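DNA mismatch repair protein MutL (Aquifex aeolicus, PDB 6LZI) probably serves DNA mismatch repair as an endonuclease whose N-terminal Bergerat-fold ATPase region, captured here with ADP, binds and hydrolyses ATP. Local coordinates at residues Gly217-Gln228 with Thr259-Pro269. Residues are numbered along the deposited sequence; the frame is centred on the assembly and turned at random.
Sequences GITLRAFVSRNQ and TLVVLYAELPP
Phe223 and Tyr264 meet rim to rim on one face of an antiparallel strand pair, 260-266, the central strand, and its neighbour 219-225, in the mixed sheet of the S5-like (ribosomal protein S5 domain 2-like) region of MutL. Four hydrogen-bonded pairs, from Thr219-Glu266 to Ser225-Leu260, supply eight backbone bonds. The strands draw close at the non-hydrogen-bonded pair Ala222-Leu263, where Ala222 CA comes within 3.0 Å of Val262 O, a CA-H...O contact beside the bond that the same oxygen accepts from Phe223 N.

Packing is tight on the face of Leu220, Ala222 and Leu263, where helix 292-298 packs on Leu220 and Ala222. With CG anti to the backbone N (chi1 172°) and chi2 near 70°, Leu263 carries CD1 to 3.9 Å from Leu220 CD2; that same methyl of Leu220 also touches Ala265 CB at 3.8 Å. The other face lies partly against helix 196-204. There the Phe223 and Tyr264 rings stand nearly perpendicular (84°), CE1 to CE1 3.7 Å, with neither lying over the other. Tyr264 OH hydrogen-bonds Leu172 O, tying the strand to helix 156-173, whereas the extended Arg221 leads away from the partner strand to a salt bridge with Glu210.

Both ends are more open to solvent, though contacts persist there. Arg226 is loosely held: its NE forms a salt bridge with Glu302, and its NH1 merely passes Thr259 OG1 at 3.8 Å. At the other end Ile218 and Leu267 still lie side by side, CD1 to CD2 3.6 Å, before exposed Pro268 rests its CD 3.3 Å from Gly217 O.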
loop_
_atom_site.group_PDB
_atom_site.type_symbol
_atom_site.label_atom_id
_atom_site.label_comp_id
_atom_site.label_asym_id
_atom_site.label_seq_id
_atom_site.Cartn_x
_atom_site.Cartn_y
_atom_site.Cartn_z
ATOM N N GLY A 217 -24.998 11.195 -10.651
ATOM C CA GLY A 217 -24.173 10.037 -10.938
ATOM C C GLY A 217 -22.765 10.215 -10.405
ATOM O O GLY A 217 -21.911 9.332 -10.521
ATOM N N ILE A 218 -22.547 11.376 -9.791
ATOM C CA ILE A 218 -21.235 11.848 -9.362
ATOM C C ILE A 218 -21.277 12.056 -7.858
ATOM O O ILE A 218 -22.147 12.777 -7.360
ATOM C CB ILE A 218 -20.869 13.160 -10.076
ATOM C CG1 ILE A 218 -19.785 13.906 -9.299
ATOM C CG2 ILE A 218 -22.125 14.036 -10.245
ATOM C CD1 ILE A 218 -18.490 13.160 -9.138
ATOM N N THR A 219 -20.336 11.446 -7.129
ATOM C CA THR A 219 -20.361 11.534 -5.671
ATOM C C THR A 219 -18.999 11.945 -5.120
ATOM O O THR A 219 -17.965 11.395 -5.520
ATOM C CB THR A 219 -20.830 10.203 -5.073
ATOM O OG1 THR A 219 -22.103 9.870 -5.654
ATOM C CG2 THR A 219 -21.006 10.324 -3.569
ATOM N N LEU A 220 -19.015 12.920 -4.201
ATOM C CA LEU A 220 -17.822 13.436 -3.536
ATOM C C LEU A 220 -18.001 13.334 -2.028
ATOM O O LEU A 220 -19.071 13.655 -1.499
ATOM C CB LEU A 220 -17.567 14.901 -3.919
ATOM C CG LEU A 220 -17.433 15.237 -5.388
ATOM C CD1 LEU A 220 -17.479 16.772 -5.568
ATOM C CD2 LEU A 220 -16.168 14.643 -5.994
ATOM N N ARG A 221 -16.967 12.857 -1.358
ATOM C CA ARG A 221 -16.877 12.832 0.090
ATOM C C ARG A 221 -15.468 13.317 0.421
ATOM O O ARG A 221 -14.481 12.685 0.003
ATOM C CB ARG A 221 -17.118 11.407 0.612
ATOM C CG ARG A 221 -17.240 11.237 2.120
ATOM C CD ARG A 221 -17.343 9.755 2.471
ATOM N NE ARG A 221 -17.690 9.588 3.865
ATOM C CZ ARG A 221 -17.804 8.422 4.489
ATOM N NH1 ARG A 221 -17.591 7.270 3.842
ATOM N NH2 ARG A 221 -18.125 8.429 5.776
ATOM N N ALA A 222 -15.366 14.432 1.151
ATOM C CA ALA A 222 -14.059 14.891 1.599
ATOM C C ALA A 222 -13.967 14.970 3.117
ATOM O O ALA A 222 -14.980 15.054 3.835
ATOM C CB ALA A 222 -13.697 16.257 1.006
ATOM N N PHE A 223 -12.726 14.992 3.589
ATOM C CA PHE A 223 -12.410 15.254 4.990
ATOM C C PHE A 223 -11.417 16.387 4.987
ATOM O O PHE A 223 -10.367 16.251 4.348
ATOM C CB PHE A 223 -11.807 14.006 5.673
ATOM C CG PHE A 223 -12.723 12.811 5.576
ATOM C CD1 PHE A 223 -12.724 12.015 4.416
ATOM C CD2 PHE A 223 -13.657 12.563 6.568
ATOM C CE1 PHE A 223 -13.640 10.930 4.287
ATOM C CE2 PHE A 223 -14.552 11.535 6.452
ATOM C CZ PHE A 223 -14.559 10.711 5.294
ATOM N N VAL A 224 -11.748 17.485 5.680
ATOM C CA VAL A 224 -10.947 18.705 5.616
ATOM C C VAL A 224 -10.495 19.079 7.020
ATOM O O VAL A 224 -11.254 18.946 7.985
ATOM C CB VAL A 224 -11.732 19.870 4.961
ATOM C CG1 VAL A 224 -12.115 19.478 3.559
ATOM C CG2 VAL A 224 -12.946 20.192 5.757
ATOM N N SER A 225 -9.253 19.558 7.141
ATOM C CA SER A 225 -8.794 20.121 8.409
ATOM C C SER A 225 -7.981 21.355 8.093
ATOM O O SER A 225 -7.017 21.256 7.318
ATOM C CB SER A 225 -7.944 19.124 9.191
ATOM O OG SER A 225 -7.505 19.682 10.415
ATOM N N ARG A 226 -8.339 22.480 8.701
ATOM C CA ARG A 226 -7.944 23.743 8.094
ATOM C C ARG A 226 -6.616 24.310 8.542
ATOM O O ARG A 226 -6.025 25.107 7.797
ATOM C CB ARG A 226 -9.009 24.810 8.322
ATOM C CG ARG A 226 -10.106 24.644 7.336
ATOM C CD ARG A 226 -10.932 25.871 7.183
ATOM N NE ARG A 226 -11.628 25.759 5.921
ATOM C CZ ARG A 226 -11.212 26.310 4.787
ATOM N NH1 ARG A 226 -10.080 27.013 4.742
ATOM N NH2 ARG A 226 -11.933 26.145 3.691
ATOM N N ASN A 227 -6.114 23.990 9.722
ATOM C CA ASN A 227 -4.977 24.832 10.073
ATOM C C ASN A 227 -3.661 24.243 9.552
ATOM O O ASN A 227 -3.190 24.673 8.494
ATOM C CB ASN A 227 -5.011 25.125 11.567
ATOM C CG ASN A 227 -6.002 26.239 11.889
ATOM O OD1 ASN A 227 -5.985 27.294 11.244
ATOM N ND2 ASN A 227 -6.894 26.000 12.850
ATOM N N GLN A 228 -3.063 23.279 10.249
ATOM C CA GLN A 228 -1.958 22.458 9.697
ATOM C C GLN A 228 -0.616 23.179 9.507
ATOM O O GLN A 228 -0.506 24.141 8.751
ATOM C CB GLN A 228 -2.360 21.830 8.354
ATOM C CG GLN A 228 -3.626 20.977 8.387
ATOM C CD GLN A 228 -3.770 20.172 9.670
ATOM O OE1 GLN A 228 -4.595 20.492 10.528
ATOM N NE2 GLN A 228 -2.990 19.109 9.796
ATOM N N THR A 259 -4.388 23.787 4.290
ATOM C CA THR A 259 -5.510 22.896 4.646
ATOM C C THR A 259 -5.222 21.430 4.266
ATOM O O THR A 259 -4.635 21.147 3.221
ATOM C CB THR A 259 -6.835 23.351 3.969
ATOM O OG1 THR A 259 -7.114 24.717 4.286
ATOM C CG2 THR A 259 -8.022 22.468 4.409
ATOM N N LEU A 260 -5.630 20.475 5.107
ATOM C CA LEU A 260 -5.628 19.076 4.694
ATOM C C LEU A 260 -6.950 18.762 3.996
ATOM O O LEU A 260 -8.022 19.057 4.540
ATOM C CB LEU A 260 -5.461 18.142 5.900
ATOM C CG LEU A 260 -5.807 16.708 5.514
ATOM C CD1 LEU A 260 -4.690 16.075 4.658
ATOM C CD2 LEU A 260 -6.108 15.988 6.823
ATOM N N VAL A 261 -6.879 18.164 2.803
ATOM C CA VAL A 261 -8.078 17.821 2.039
ATOM C C VAL A 261 -7.926 16.400 1.538
ATOM O O VAL A 261 -6.990 16.112 0.789
ATOM C CB VAL A 261 -8.315 18.758 0.849
ATOM C CG1 VAL A 261 -9.570 18.310 0.106
ATOM C CG2 VAL A 261 -8.444 20.237 1.287
ATOM N N VAL A 262 -8.827 15.497 1.956
ATOM C CA VAL A 262 -8.812 14.140 1.453
ATOM C C VAL A 262 -10.109 13.953 0.722
ATOM O O VAL A 262 -11.176 13.943 1.338
ATOM C CB VAL A 262 -8.664 13.083 2.556
ATOM C CG1 VAL A 262 -8.560 11.701 1.910
ATOM C CG2 VAL A 262 -7.475 13.417 3.464
ATOM N N LEU A 263 -10.027 13.792 -0.590
ATOM C CA LEU A 263 -11.200 13.754 -1.439
ATOM C C LEU A 263 -11.385 12.359 -2.017
ATOM O O LEU A 263 -10.509 11.846 -2.720
ATOM C CB LEU A 263 -11.089 14.777 -2.568
ATOM C CG LEU A 263 -12.169 14.736 -3.656
ATOM C CD1 LEU A 263 -13.522 15.196 -3.119
ATOM C CD2 LEU A 263 -11.747 15.591 -4.837
ATOM N N TYR A 264 -12.534 11.767 -1.730
ATOM C CA TYR A 264 -12.957 10.500 -2.323
ATOM C C TYR A 264 -14.012 10.800 -3.369
ATOM O O TYR A 264 -15.128 11.207 -3.034
ATOM C CB TYR A 264 -13.521 9.564 -1.254
ATOM C CG TYR A 264 -12.484 9.203 -0.218
ATOM C CD1 TYR A 264 -12.233 10.049 0.888
ATOM C CD2 TYR A 264 -11.754 8.043 -0.367
ATOM C CE1 TYR A 264 -11.246 9.662 1.826
ATOM C CE2 TYR A 264 -10.753 7.679 0.562
ATOM C CZ TYR A 264 -10.552 8.509 1.662
ATOM O OH TYR A 264 -9.569 8.198 2.579
ATOM N N ALA A 265 -13.651 10.620 -4.634
ATOM C CA ALA A 265 -14.553 10.849 -5.746
ATOM C C ALA A 265 -14.975 9.503 -6.323
ATOM O O ALA A 265 -14.147 8.600 -6.486
ATOM C CB ALA A 265 -13.881 11.698 -6.827
ATOM N N GLU A 266 -16.261 9.388 -6.626
ATOM C CA GLU A 266 -16.848 8.232 -7.286
ATOM C C GLU A 266 -17.499 8.722 -8.569
ATOM O O GLU A 266 -18.409 9.556 -8.525
ATOM C CB GLU A 266 -17.876 7.557 -6.382
ATOM C CG GLU A 266 -18.054 6.058 -6.614
ATOM C CD GLU A 266 -19.489 5.640 -6.389
ATOM O OE1 GLU A 266 -20.384 6.203 -7.062
ATOM O OE2 GLU A 266 -19.733 4.790 -5.505
ATOM N N LEU A 267 -17.029 8.216 -9.701
ATOM C CA LEU A 267 -17.509 8.622 -11.009
ATOM C C LEU A 267 -17.756 7.392 -11.870
ATOM O O LEU A 267 -17.066 6.372 -11.715
ATOM C CB LEU A 267 -16.501 9.547 -11.706
ATOM C CG LEU A 267 -16.463 10.981 -11.178
ATOM C CD1 LEU A 267 -15.040 11.425 -10.850
ATOM C CD2 LEU A 267 -17.122 11.931 -12.179
ATOM N N PRO A 268 -18.758 7.446 -12.760
ATOM C CA PRO A 268 -18.933 6.357 -13.721
ATOM C C PRO A 268 -17.786 6.353 -14.719
ATOM O O PRO A 268 -17.219 7.412 -15.032
ATOM C CB PRO A 268 -20.275 6.695 -14.400
ATOM C CG PRO A 268 -20.428 8.161 -14.237
ATOM C CD PRO A 268 -19.762 8.513 -12.935
ATOM N N PRO A 269 -17.389 5.170 -15.228
ATOM C CA PRO A 269 -16.251 4.937 -16.141
ATOM C C PRO A 269 -16.072 5.969 -17.258
ATOM O O PRO A 269 -16.992 6.265 -18.021
ATOM C CB PRO A 269 -16.560 3.553 -16.742
ATOM C CG PRO A 269 -17.855 3.069 -16.057
ATOM C CD PRO A 269 -18.017 3.903 -14.825
#